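Oxalate--CoA ligase (Arabidopsis thaliana, PDB 5IE2) is an AMP-binding enzyme of the ANL superfamily, with a large N-terminal part and a smaller C-terminal domain, here holding adenosine-5'-triphosphate. Local coordinates at residues E353-E356 and P357-G361; A293-I296 and L297-E301; V180-T183 and Q184-A188; E379-K382 and A383-F387. All coordinates share one frame; numbering follows the deposited sequence.

Contact 3 (180-183 with 184-188) and contact 2 (293-296 with 297-301) are partly buried, whereas contact 1 (353-361) and contact 4 (379-387) lie at the surface. Contacts 2 and 3 both concern the first turns of helices and sit on opposite sides of the chain's centre, about 33 Å apart between centres. Helix 184-198 starts in a side-chain capping box; the first turn of helix 294-304 relies on backbone bonds and on apolar packing beneath an arginine. Contact 4 shows the other end of a helix, and contact 1 a turn between strands; in both, water donates to pairs of oxygens, which as acceptors cannot bond to each other, though one leg in contact 4 is weak.

Contact 1: E353-E356 and P357-G361; sequences EIQE and PNNKG
Glu356 to Asn359 form a type II beta turn in the hairpin loop between strands 344-348 and 361-366, closed by Asn359 N on Glu356 O at 3.2 Å with a bent N-H...O angle of 138°. Pro357 and Asn358 fill the two central positions, Asn358 taking the positive phi (63°) that this turn places there. Beside the turn, Glu356 and Pro357 lie side by side and point the same way, Glu356 OE1 coming to 3.2 Å from Pro357 CD. Gln355 reaches across to the far limb of the loop. Its CB is 3.7 Å from Asn359 O, and its chain then bends at chi2 (-55°), bringing OE1 over to Asn359 CB. The same bend returns NE2 to its own side of the loop, where it donates to Glu353 O (2.9 Å), approaching from above the carbonyl plane. Two waters complete the closure: one gives its protons to Gln355 OE1 and Lys360 O, the other to Glu356 O and Asn359 O. With a backbone bond of Gln355 to Ile347 and one of Gly361 to Gly396 at its base, the exposed loop is held mainly by polar contacts, some of them through water, with little apolar packing.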
ATOM      1  N   GLU A 353      -7.634   7.498  27.957  1.00 35.17           N
ATOM      2  CA  GLU A 353      -6.498   8.110  28.643  1.00 36.86           C
ATOM      3  C   GLU A 353      -5.175   7.862  27.896  1.00 34.61           C
ATOM      4  O   GLU A 353      -4.863   6.720  27.520  1.00 32.49           O
ATOM      5  CB  GLU A 353      -6.383   7.574  30.084  1.00 42.58           C
ATOM      6  CG  GLU A 353      -7.611   7.865  30.968  1.00 47.10           C
ATOM      7  CD  GLU A 353      -7.652   7.057  32.273  1.00 51.99           C
ATOM      8  OE1 GLU A 353      -6.892   6.078  32.421  1.00 52.84           O
ATOM      9  OE2 GLU A 353      -8.473   7.403  33.161  1.00 54.54           O
ATOM     10  N   ILE A 354      -4.388   8.915  27.700  1.00 34.07           N
ATOM     11  CA  ILE A 354      -3.106   8.781  27.002  1.00 34.02           C
ATOM     12  C   ILE A 354      -2.118   7.972  27.842  1.00 32.06           C
ATOM     13  O   ILE A 354      -2.001   8.169  29.055  1.00 30.12           O
ATOM     14  CB  ILE A 354      -2.535  10.143  26.658  1.00 37.91           C
ATOM     15  CG1 ILE A 354      -3.563  10.907  25.845  1.00 42.38           C
ATOM     16  CG2 ILE A 354      -1.277  10.007  25.808  1.00 37.29           C
ATOM     17  CD1 ILE A 354      -3.193  12.374  25.654  1.00 45.77           C
ATOM     18  N   GLN A 355      -1.453   7.023  27.202  1.00 29.21           N
ATOM     19  CA  GLN A 355      -0.532   6.137  27.890  1.00 29.71           C
ATOM     20  C   GLN A 355       0.899   6.645  27.909  1.00 31.82           C
ATOM     21  O   GLN A 355       1.360   7.305  26.968  1.00 33.10           O
ATOM     22  CB  GLN A 355      -0.565   4.736  27.274  1.00 28.82           C
ATOM     23  CG  GLN A 355      -1.914   4.054  27.382  1.00 28.45           C
ATOM     24  CD  GLN A 355      -2.381   3.996  28.814  1.00 30.78           C
ATOM     25  OE1 GLN A 355      -1.767   3.321  29.647  1.00 33.13           O
ATOM     26  NE2 GLN A 355      -3.442   4.718  29.123  1.00 29.47           N
ATOM     27  N   GLU A 356       1.591   6.307  28.996  1.00 31.25           N
ATOM     28  CA  GLU A 356       3.006   6.598  29.158  1.00 33.68           C
ATOM     29  C   GLU A 356       3.788   5.663  28.239  1.00 31.12           C
ATOM     30  O   GLU A 356       3.276   4.606  27.849  1.00 29.52           O
ATOM     31  CB  GLU A 356       3.423   6.402  30.624  1.00 38.57           C
ATOM     32  CG  GLU A 356       3.282   7.654  31.553  1.00 72.98           C
ATOM     33  CD  GLU A 356       3.901   8.948  30.987  1.00 75.83           C
ATOM     34  OE1 GLU A 356       5.135   8.985  30.758  1.00 77.41           O
ATOM     35  OE2 GLU A 356       3.158   9.935  30.771  1.00 76.69           O
ATOM     36  N   PRO A 357       5.038   6.021  27.922  1.00 32.19           N
ATOM     37  CA  PRO A 357       5.893   5.071  27.198  1.00 32.43           C
ATOM     38  C   PRO A 357       5.907   3.634  27.768  1.00 31.73           C
ATOM     39  O   PRO A 357       5.864   3.422  28.996  1.00 31.87           O
ATOM     40  CB  PRO A 357       7.289   5.697  27.326  1.00 34.15           C
ATOM     41  CG  PRO A 357       7.022   7.165  27.318  1.00 33.78           C
ATOM     42  CD  PRO A 357       5.706   7.325  28.096  1.00 33.60           C
ATOM     43  N   ASN A 358       5.991   2.667  26.858  1.00 28.78           N
ATOM     44  CA  ASN A 358       6.017   1.229  27.174  1.00 29.23           C
ATOM     45  C   ASN A 358       4.754   0.717  27.844  1.00 30.19           C
ATOM     46  O   ASN A 358       4.747  -0.335  28.484  1.00 31.35           O
ATOM     47  CB  ASN A 358       7.245   0.887  28.014  1.00 31.20           C
ATOM     48  CG  ASN A 358       8.513   1.106  27.224  1.00 33.59           C
ATOM     49  OD1 ASN A 358       8.639   0.602  26.094  1.00 32.86           O
ATOM     50  ND2 ASN A 358       9.432   1.897  27.766  1.00 33.51           N
ATOM     51  N   ASN A 359       3.678   1.449  27.658  1.00 26.85           N
ATOM     52  CA  ASN A 359       2.360   0.958  28.026  1.00 28.88           C
ATOM     53  C   ASN A 359       1.502   0.826  26.782  1.00 27.32           C
ATOM     54  O   ASN A 359       1.356   1.790  26.032  1.00 27.96           O
ATOM     55  CB  ASN A 359       1.698   1.909  29.025  1.00 31.57           C
ATOM     56  CG  ASN A 359       2.346   1.833  30.395  1.00 35.70           C
ATOM     57  OD1 ASN A 359       3.323   2.537  30.685  1.00 38.66           O
ATOM     58  ND2 ASN A 359       1.818   0.979  31.229  1.00 33.88           N
ATOM     59  N   LYS A 360       0.916  -0.348  26.589  1.00 25.90           N
ATOM     60  CA  LYS A 360       0.171  -0.642  25.371  1.00 26.12           C
ATOM     61  C   LYS A 360      -1.176   0.043  25.386  1.00 25.93           C
ATOM     62  O   LYS A 360      -1.727   0.331  26.461  1.00 24.96           O
ATOM     63  CB  LYS A 360      -0.009  -2.146  25.229  1.00 28.25           C
ATOM     64  CG  LYS A 360       1.328  -2.891  25.152  1.00 32.34           C
ATOM     65  CD  LYS A 360       1.136  -4.411  25.188  1.00 36.41           C
ATOM     66  CE  LYS A 360       2.474  -5.176  25.212  1.00 42.68           C
ATOM     67  NZ  LYS A 360       3.343  -4.861  26.406  1.00 48.44           N
ATOM     68  N   GLY A 361      -1.708   0.272  24.197  1.00 25.07           N
ATOM     69  CA  GLY A 361      -3.040   0.826  24.009  1.00 22.69           C
ATOM     70  C   GLY A 361      -3.325   0.952  22.519  1.00 23.05           C
ATOM     71  O   GLY A 361      -2.533   0.507  21.661  1.00 22.21           O
TER
HETATM   72  O   HOH W   1      -1.642   0.311  29.057  1.00 39.86           O
HETATM   73  O   HOH W   2       3.060   3.653  24.853  1.00 23.06           O

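Contact 2: A293-I296 and L297-E301; sequences APVI and LSRLE
Arg299 lies along the side chain of Val295, one turn earlier in helix 294-304, the two pointing the same way. Its backbone N donates to Val295 O at 2.9 Å, and the side chain starts out over that same carbonyl: CB is 3.5 Å and CG 3.2 Å from Val295 O, with CD a little farther off. From CG to NE the chain is extended, which carries the guanidinium alongside the end of Val295. There CG2 of Val295 packs over one face of the flat group, 3.7 Å from Arg299 NE and 3.6 Å from NH2. The Val295 rotamer makes this possible, since chi1 of 70° sets CG1 between the backbone N and the carbonyl carbon and turns CG2 toward the arginine. NH1, at the other corner, meets Ile296 CD1 at 3.8 Å. The polar tip looks beyond the helix: NH2 makes a weak hydrogen bond to Leu431 O, while NH1 lies close to the like-charged Arg460. Ile296 also reaches the next turn, its CG2 standing 4.1 Å from Leu300 CD1. The backbone ladder starts at the N-cap residue Ala293, whose O accepts from Leu297 N, and runs on in regular steps to Leu300 N. Helix 294-304 is the crossover of the beta-alpha-beta unit between strands 284-287 and 308-314. Leu297 and Leu300 rest on Val308 of the latter strand, Ile296 and Leu300 pack on Leu268 of helix 261-273, and Ala293 and Pro294 touch Ala428 of helix 423-430.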
ATOM      1  N   ALA A 293       9.384  -9.079   9.821  1.00 20.04           N
ATOM      2  CA  ALA A 293      10.110  -9.753  10.874  1.00 19.27           C
ATOM      3  C   ALA A 293      11.562  -9.282  10.860  1.00 19.61           C
ATOM      4  O   ALA A 293      12.140  -9.085   9.771  1.00 19.77           O
ATOM      5  CB  ALA A 293      10.025 -11.294  10.684  1.00 18.80           C
ATOM      6  N   PRO A 294      12.173  -9.123  12.050  1.00 20.39           N
ATOM      7  CA  PRO A 294      13.593  -8.735  12.100  1.00 21.89           C
ATOM      8  C   PRO A 294      14.507  -9.622  11.243  1.00 21.62           C
ATOM      9  O   PRO A 294      15.495  -9.142  10.652  1.00 22.18           O
ATOM     10  CB  PRO A 294      13.932  -8.876  13.581  1.00 23.36           C
ATOM     11  CG  PRO A 294      12.593  -8.424  14.259  1.00 22.19           C
ATOM     12  CD  PRO A 294      11.522  -9.038  13.383  1.00 20.99           C
ATOM     13  N   VAL A 295      14.177 -10.899  11.142  1.00 21.55           N
ATOM     14  CA  VAL A 295      15.070 -11.782  10.358  1.00 22.37           C
ATOM     15  C   VAL A 295      14.978 -11.439   8.852  1.00 20.90           C
ATOM     16  O   VAL A 295      15.993 -11.477   8.113  1.00 22.15           O
ATOM     17  CB  VAL A 295      14.752 -13.246  10.642  1.00 24.52           C
ATOM     18  CG1 VAL A 295      13.397 -13.658  10.054  1.00 25.31           C
ATOM     19  CG2 VAL A 295      15.898 -14.160  10.100  1.00 25.61           C
ATOM     20  N   ILE A 296      13.799 -11.024   8.375  1.00 21.61           N
ATOM     21  CA  ILE A 296      13.707 -10.593   6.981  1.00 20.95           C
ATOM     22  C   ILE A 296      14.454  -9.275   6.772  1.00 19.83           C
ATOM     23  O   ILE A 296      15.117  -9.072   5.745  1.00 19.35           O
ATOM     24  CB  ILE A 296      12.248 -10.439   6.512  1.00 22.87           C
ATOM     25  CG1 ILE A 296      11.457 -11.744   6.761  1.00 22.85           C
ATOM     26  CG2 ILE A 296      12.210  -9.976   5.034  1.00 22.30           C
ATOM     27  CD1 ILE A 296      12.206 -13.034   6.138  1.00 28.61           C
ATOM     28  N   LEU A 297      14.345  -8.367   7.743  1.00 20.04           N
ATOM     29  CA  LEU A 297      15.108  -7.120   7.653  1.00 20.23           C
ATOM     30  C   LEU A 297      16.622  -7.436   7.504  1.00 20.44           C
ATOM     31  O   LEU A 297      17.300  -6.903   6.578  1.00 21.66           O
ATOM     32  CB  LEU A 297      14.832  -6.239   8.903  1.00 20.43           C
ATOM     33  CG  LEU A 297      15.490  -4.849   8.903  1.00 22.24           C
ATOM     34  CD1 LEU A 297      14.642  -3.876   9.776  1.00 24.38           C
ATOM     35  CD2 LEU A 297      16.915  -4.859   9.434  1.00 23.22           C
ATOM     36  N   SER A 298      17.141  -8.294   8.398  1.00 20.86           N
ATOM     37  CA  SER A 298      18.555  -8.720   8.350  1.00 23.32           C
ATOM     38  C   SER A 298      18.911  -9.294   7.019  1.00 19.95           C
ATOM     39  O   SER A 298      19.978  -8.987   6.445  1.00 23.35           O
ATOM     40  CB  SER A 298      18.852  -9.796   9.416  1.00 28.97           C
ATOM     41  OG  SER A 298      18.770  -9.179  10.664  1.00 34.55           O
ATOM     42  N   ARG A 299      18.073 -10.204   6.555  1.00 18.29           N
ATOM     43  CA  ARG A 299      18.379 -10.846   5.266  1.00 23.95           C
ATOM     44  C   ARG A 299      18.439  -9.846   4.122  1.00 22.81           C
ATOM     45  O   ARG A 299      19.282  -9.976   3.237  1.00 21.33           O
ATOM     46  CB  ARG A 299      17.360 -11.932   4.934  1.00 26.18           C
ATOM     47  CG  ARG A 299      17.511 -13.154   5.828  1.00 26.13           C
ATOM     48  CD  ARG A 299      16.415 -14.181   5.598  1.00 28.17           C
ATOM     49  NE  ARG A 299      16.494 -15.247   6.645  1.00 28.23           N
ATOM     50  CZ  ARG A 299      15.535 -16.135   6.878  1.00 24.74           C
ATOM     51  NH1 ARG A 299      14.465 -16.147   6.102  1.00 24.38           N
ATOM     52  NH2 ARG A 299      15.638 -16.995   7.893  1.00 24.14           N
ATOM     53  N   LEU A 300      17.541  -8.844   4.131  1.00 20.60           N
ATOM     54  CA  LEU A 300      17.567  -7.849   3.081  1.00 19.67           C
ATOM     55  C   LEU A 300      18.815  -6.969   3.148  1.00 21.52           C
ATOM     56  O   LEU A 300      19.389  -6.650   2.090  1.00 22.17           O
ATOM     57  CB  LEU A 300      16.294  -6.961   3.159  1.00 19.84           C
ATOM     58  CG  LEU A 300      14.950  -7.522   2.703  1.00 18.90           C
ATOM     59  CD1 LEU A 300      13.763  -6.602   3.200  1.00 19.53           C
ATOM     60  CD2 LEU A 300      14.894  -7.649   1.145  1.00 20.51           C
ATOM     61  N   GLU A 301      19.197  -6.514   4.354  1.00 19.75           N
ATOM     62  CA  GLU A 301      20.380  -5.650   4.465  1.00 20.35           C
ATOM     63  C   GLU A 301      21.613  -6.475   4.043  1.00 24.04           C
ATOM     64  O   GLU A 301      22.506  -5.942   3.387  1.00 25.91           O
ATOM     65  CB  GLU A 301      20.568  -5.090   5.884  1.00 21.42           C
ATOM     66  CG  GLU A 301      19.409  -4.155   6.231  1.00 23.24           C
ATOM     67  CD  GLU A 301      19.636  -3.327   7.473  1.00 25.01           C
ATOM     68  OE1 GLU A 301      20.462  -3.743   8.337  1.00 24.73           O
ATOM     69  OE2 GLU A 301      18.939  -2.278   7.587  1.00 22.11           O
TER

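Contact 3: V180-T183 and Q184-A188; sequences VPLT and QLNLA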
ATOM      1  N   VAL A 180     -13.607   4.412   1.702  1.00 24.43           N
ATOM      2  CA  VAL A 180     -12.789   5.504   2.196  1.00 20.54           C
ATOM      3  C   VAL A 180     -12.602   6.614   1.166  1.00 19.22           C
ATOM      4  O   VAL A 180     -11.871   6.430   0.225  1.00 18.94           O
ATOM      5  CB  VAL A 180     -11.389   4.985   2.633  1.00 20.46           C
ATOM      6  CG1 VAL A 180     -10.579   6.114   3.236  1.00 17.31           C
ATOM      7  CG2 VAL A 180     -11.558   3.879   3.658  1.00 22.89           C
ATOM      8  N   PRO A 181     -13.246   7.763   1.371  1.00 19.05           N
ATOM      9  CA  PRO A 181     -13.055   8.927   0.497  1.00 18.90           C
ATOM     10  C   PRO A 181     -11.865   9.748   0.984  1.00 18.24           C
ATOM     11  O   PRO A 181     -11.753  10.026   2.186  1.00 18.77           O
ATOM     12  CB  PRO A 181     -14.366   9.700   0.609  1.00 20.49           C
ATOM     13  CG  PRO A 181     -14.869   9.373   1.947  1.00 24.30           C
ATOM     14  CD  PRO A 181     -14.324   7.980   2.346  1.00 22.23           C
ATOM     15  N   LEU A 182     -10.976  10.076   0.046  1.00 17.15           N
ATOM     16  CA  LEU A 182      -9.776  10.865   0.318  1.00 16.86           C
ATOM     17  C   LEU A 182      -9.745  12.071  -0.606  1.00 16.91           C
ATOM     18  O   LEU A 182     -10.135  11.971  -1.768  1.00 18.26           O
ATOM     19  CB  LEU A 182      -8.516  10.006   0.077  1.00 15.09           C
ATOM     20  CG  LEU A 182      -8.593   8.753   1.005  1.00 15.32           C
ATOM     21  CD1 LEU A 182      -7.446   7.768   0.575  1.00 15.38           C
ATOM     22  CD2 LEU A 182      -8.449   9.123   2.522  1.00 17.51           C
ATOM     23  N   THR A 183      -9.309  13.209  -0.064  1.00 17.09           N
ATOM     24  CA  THR A 183      -9.349  14.477  -0.772  1.00 15.51           C
ATOM     25  C   THR A 183      -7.991  14.828  -1.422  1.00 15.42           C
ATOM     26  O   THR A 183      -6.962  14.172  -1.207  1.00 13.73           O
ATOM     27  CB  THR A 183      -9.674  15.622   0.191  1.00 13.44           C
ATOM     28  OG1 THR A 183      -8.680  15.578   1.225  1.00 13.82           O
ATOM     29  CG2 THR A 183     -11.080  15.417   0.820  1.00 13.84           C
ATOM     30  N   GLN A 184      -7.996  15.925  -2.187  1.00 14.72           N
ATOM     31  CA  GLN A 184      -6.766  16.510  -2.721  1.00 13.88           C
ATOM     32  C   GLN A 184      -5.822  16.799  -1.579  1.00 13.73           C
ATOM     33  O   GLN A 184      -4.600  16.589  -1.657  1.00 14.10           O
ATOM     34  CB  GLN A 184      -7.072  17.828  -3.478  1.00 14.05           C
ATOM     35  CG  GLN A 184      -7.583  17.609  -4.905  1.00 15.69           C
ATOM     36  CD  GLN A 184      -6.446  17.527  -5.937  1.00 16.02           C
ATOM     37  OE1 GLN A 184      -5.281  17.495  -5.600  1.00 15.91           O
ATOM     38  NE2 GLN A 184      -6.815  17.516  -7.211  1.00 17.36           N
ATOM     39  N   LEU A 185      -6.410  17.312  -0.505  1.00 13.57           N
ATOM     40  CA  LEU A 185      -5.598  17.663   0.654  1.00 14.80           C
ATOM     41  C   LEU A 185      -5.004  16.424   1.306  1.00 14.22           C
ATOM     42  O   LEU A 185      -3.813  16.414   1.671  1.00 12.99           O
ATOM     43  CB  LEU A 185      -6.433  18.479   1.650  1.00 14.13           C
ATOM     44  CG  LEU A 185      -5.796  18.791   3.035  1.00 15.76           C
ATOM     45  CD1 LEU A 185      -4.493  19.573   2.901  1.00 15.30           C
ATOM     46  CD2 LEU A 185      -6.820  19.559   3.963  1.00 16.24           C
ATOM     47  N   ASN A 186      -5.820  15.372   1.484  1.00 14.04           N
ATOM     48  CA  ASN A 186      -5.294  14.121   2.011  1.00 13.25           C
ATOM     49  C   ASN A 186      -4.041  13.678   1.196  1.00 16.60           C
ATOM     50  O   ASN A 186      -2.960  13.335   1.761  1.00 15.68           O
ATOM     51  CB  ASN A 186      -6.355  13.007   1.934  1.00 13.39           C
ATOM     52  CG  ASN A 186      -7.493  13.125   2.962  1.00 15.32           C
ATOM     53  OD1 ASN A 186      -8.598  12.656   2.686  1.00 14.31           O
ATOM     54  ND2 ASN A 186      -7.252  13.740   4.137  1.00 15.62           N
ATOM     55  N   LEU A 187      -4.188  13.667  -0.129  1.00 15.23           N
ATOM     56  CA  LEU A 187      -3.109  13.177  -1.011  1.00 13.14           C
ATOM     57  C   LEU A 187      -1.859  14.059  -0.913  1.00 14.49           C
ATOM     58  O   LEU A 187      -0.740  13.559  -0.802  1.00 13.75           O
ATOM     59  CB  LEU A 187      -3.584  13.127  -2.474  1.00 14.07           C
ATOM     60  CG  LEU A 187      -4.732  12.117  -2.759  1.00 17.22           C
ATOM     61  CD1 LEU A 187      -5.088  12.207  -4.251  1.00 19.48           C
ATOM     62  CD2 LEU A 187      -4.324  10.710  -2.510  1.00 17.27           C
ATOM     63  N   ALA A 188      -2.054  15.378  -1.009  1.00 13.64           N
ATOM     64  CA  ALA A 188      -0.930  16.313  -0.897  1.00 14.85           C
ATOM     65  C   ALA A 188      -0.187  16.172   0.430  1.00 14.20           C
ATOM     66  O   ALA A 188       1.031  16.140   0.480  1.00 13.93           O
ATOM     67  CB  ALA A 188      -1.430  17.754  -1.055  1.00 14.83           C
TER
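Thr183 and Asn186 form a capping box at the N-terminus of helix 184-198, where strand 179-183 passes into it without an intervening loop. Thr183 is the N-cap: its OG1 accepts from Asn186 N at 2.9 Å in a nearly straight bond (167°). In return Asn186 OD1 accepts from Thr183 N, also at 2.9 Å, with the donor standing above the plane of the amide carbonyl. The Thr183 rotamer serves the first bond, chi1 of 56° holding OG1 between the backbone N and the carbonyl carbon, on the side of the first helical turn. Thr183 O then opens the helical ladder by accepting from Leu187 N at 3.0 Å. Leu182 crosses Asn186 at about a right angle, its CD2 resting 3.5 Å from OD1. The other end of the Asn186 amide is engaged too, ND2 donating to Pro368 O, so both of its polar atoms are used. The N-to-C directions of the short strand and helix segments differ by 76°, a sharp change of direction. Strand 179-183 pairs antiparallel with strand 164-169, against which Leu182 and Leu187 pack at Leu166, while Gln184 and Leu187 lie on Ile77 of helix 67-78.

Contact 4: E379-K382 and A383-F387; sequences EANK and AGFEF
Backbone hydrogen bonds between Glu379-Lys382 and Ala383-Phe385 follow the last turn of helix 378-384. Ala383 N donates to Glu379 O at 2.9 Å; the next step, Gly384 N to Ala380 O, is weak. Asn381 O gathers several donors. Phe385 N reaches it at 3.1 Å, Gly384 N adds a weak bond, and a water that donates to Phe385 O at 2.9 Å makes a further weak bond with it. This crowding of donors on one carbonyl marks the C-terminal end of the helix: Phe385 is the first residue to leave helical angles, and it begins the short strand 385-386, which pairs antiparallel with strand 389-392. Gly384, still helical, shares a backbone hydrogen bond with His391 of that neighbouring strand. Among the side-chain contacts, Phe385 brings the edge of its ring to the same carbonyl, CD2 lying 3.4 Å from Asn381 O, which is in the ring plane. CG of Phe385 lies beside its backbone N (chi1 -64°), and this folds the ring back alongside Asn381. Here CE2 comes to 3.6 Å from Asn381 OD1, with the amide and ring planes 71° apart. OD1 itself accepts from Tyr374 N, which helps fix the amide. Farther along, the Phe385 ring meets that of Phe390, their planes at about 40°, and the side chain also touches Thr371.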
ATOM      1  N   GLU A 379     -22.251   5.076  11.865  1.00 45.93           N
ATOM      2  CA  GLU A 379     -21.846   4.316  13.047  1.00 50.75           C
ATOM      3  C   GLU A 379     -20.328   4.092  13.170  1.00 45.17           C
ATOM      4  O   GLU A 379     -19.761   4.233  14.261  1.00 44.12           O
ATOM      5  CB  GLU A 379     -22.573   2.979  13.085  1.00 59.02           C
ATOM      6  CG  GLU A 379     -22.183   2.134  14.282  1.00 66.56           C
ATOM      7  CD  GLU A 379     -23.139   0.973  14.513  1.00 73.79           C
ATOM      8  OE1 GLU A 379     -24.131   0.860  13.746  1.00 76.50           O
ATOM      9  OE2 GLU A 379     -22.911   0.200  15.479  1.00 76.68           O
ATOM     10  N   ALA A 380     -19.697   3.655  12.076  1.00 41.09           N
ATOM     11  CA  ALA A 380     -18.239   3.518  12.043  1.00 35.91           C
ATOM     12  C   ALA A 380     -17.591   4.891  12.314  1.00 32.02           C
ATOM     13  O   ALA A 380     -16.554   4.956  12.975  1.00 31.16           O
ATOM     14  CB  ALA A 380     -17.783   2.970  10.735  1.00 34.46           C
ATOM     15  N   ASN A 381     -18.209   5.979  11.841  1.00 27.84           N
ATOM     16  CA  ASN A 381     -17.637   7.300  12.067  1.00 27.98           C
ATOM     17  C   ASN A 381     -17.793   7.767  13.521  1.00 30.45           C
ATOM     18  O   ASN A 381     -16.859   8.293  14.147  1.00 28.67           O
ATOM     19  CB  ASN A 381     -18.266   8.295  11.103  1.00 27.98           C
ATOM     20  CG  ASN A 381     -17.798   8.050   9.675  1.00 27.84           C
ATOM     21  OD1 ASN A 381     -16.697   7.552   9.492  1.00 23.71           O
ATOM     22  ND2 ASN A 381     -18.601   8.428   8.675  1.00 27.42           N
ATOM     23  N   LYS A 382     -18.951   7.508  14.094  1.00 31.72           N
ATOM     24  CA  LYS A 382     -19.135   7.865  15.494  1.00 34.21           C
ATOM     25  C   LYS A 382     -18.188   6.993  16.351  1.00 31.24           C
ATOM     26  O   LYS A 382     -17.594   7.459  17.320  1.00 32.70           O
ATOM     27  CB  LYS A 382     -20.623   7.711  15.891  1.00 40.04           C
ATOM     28  CG  LYS A 382     -20.886   7.441  17.385  1.00 46.97           C
ATOM     29  CD  LYS A 382     -22.257   6.774  17.614  1.00 53.54           C
ATOM     30  CE  LYS A 382     -22.465   6.357  19.081  1.00 57.68           C
ATOM     31  NZ  LYS A 382     -23.833   5.789  19.349  1.00 60.03           N
ATOM     32  N   ALA A 383     -17.995   5.735  15.980  1.00 29.91           N
ATOM     33  CA  ALA A 383     -17.092   4.883  16.723  1.00 31.73           C
ATOM     34  C   ALA A 383     -15.604   5.216  16.552  1.00 31.99           C
ATOM     35  O   ALA A 383     -14.804   5.033  17.485  1.00 33.85           O
ATOM     36  CB  ALA A 383     -17.324   3.443  16.335  1.00 31.93           C
ATOM     37  N   GLY A 384     -15.222   5.670  15.363  1.00 27.65           N
ATOM     38  CA  GLY A 384     -13.815   5.722  14.977  1.00 27.45           C
ATOM     39  C   GLY A 384     -13.142   7.075  15.205  1.00 26.13           C
ATOM     40  O   GLY A 384     -11.913   7.131  15.322  1.00 25.74           O
ATOM     41  N   PHE A 385     -13.947   8.153  15.328  1.00 21.77           N
ATOM     42  CA  PHE A 385     -13.419   9.507  15.399  1.00 21.60           C
ATOM     43  C   PHE A 385     -13.828  10.224  16.688  1.00 26.30           C
ATOM     44  O   PHE A 385     -14.980  10.136  17.125  1.00 27.08           O
ATOM     45  CB  PHE A 385     -13.905  10.325  14.193  1.00 22.69           C
ATOM     46  CG  PHE A 385     -13.400   9.820  12.882  1.00 24.57           C
ATOM     47  CD1 PHE A 385     -12.290  10.412  12.275  1.00 25.83           C
ATOM     48  CD2 PHE A 385     -14.025   8.761  12.255  1.00 26.15           C
ATOM     49  CE1 PHE A 385     -11.851   9.970  11.082  1.00 25.25           C
ATOM     50  CE2 PHE A 385     -13.540   8.282  11.055  1.00 28.62           C
ATOM     51  CZ  PHE A 385     -12.455   8.911  10.472  1.00 27.44           C
ATOM     52  N   GLU A 386     -12.888  10.928  17.297  1.00 23.99           N
ATOM     53  CA  GLU A 386     -13.242  11.755  18.445  1.00 28.41           C
ATOM     54  C   GLU A 386     -12.322  12.982  18.505  1.00 25.01           C
ATOM     55  O   GLU A 386     -11.104  12.824  18.607  1.00 22.42           O
ATOM     56  CB  GLU A 386     -13.144  10.951  19.744  1.00 35.71           C
ATOM     57  CG  GLU A 386     -13.454  11.817  20.942  1.00 46.40           C
ATOM     58  CD  GLU A 386     -13.370  11.092  22.272  1.00 57.10           C
ATOM     59  OE1 GLU A 386     -12.905   9.928  22.306  1.00 61.78           O
ATOM     60  OE2 GLU A 386     -13.782  11.708  23.287  1.00 62.16           O
ATOM     61  N   PHE A 387     -12.918  14.184  18.478  1.00 24.01           N
ATOM     62  CA  PHE A 387     -12.156  15.439  18.522  1.00 20.21           C
ATOM     63  C   PHE A 387     -11.013  15.448  17.493  1.00 19.05           C
ATOM     64  O   PHE A 387      -9.886  15.888  17.819  1.00 20.70           O
ATOM     65  CB  PHE A 387     -11.593  15.691  19.911  1.00 20.73           C
ATOM     66  CG  PHE A 387     -11.278  17.160  20.185  1.00 22.73           C
ATOM     67  CD1 PHE A 387     -12.283  18.120  20.103  1.00 21.23           C
ATOM     68  CD2 PHE A 387      -9.964  17.568  20.524  1.00 23.66           C
ATOM     69  CE1 PHE A 387     -11.998  19.482  20.358  1.00 23.91           C
ATOM     70  CE2 PHE A 387      -9.675  18.944  20.783  1.00 25.74           C
ATOM     71  CZ  PHE A 387     -10.697  19.893  20.707  1.00 25.39           C
TER
HETATM   72  O   HOH W   3     -17.238  11.265  15.669  1.00 44.14           O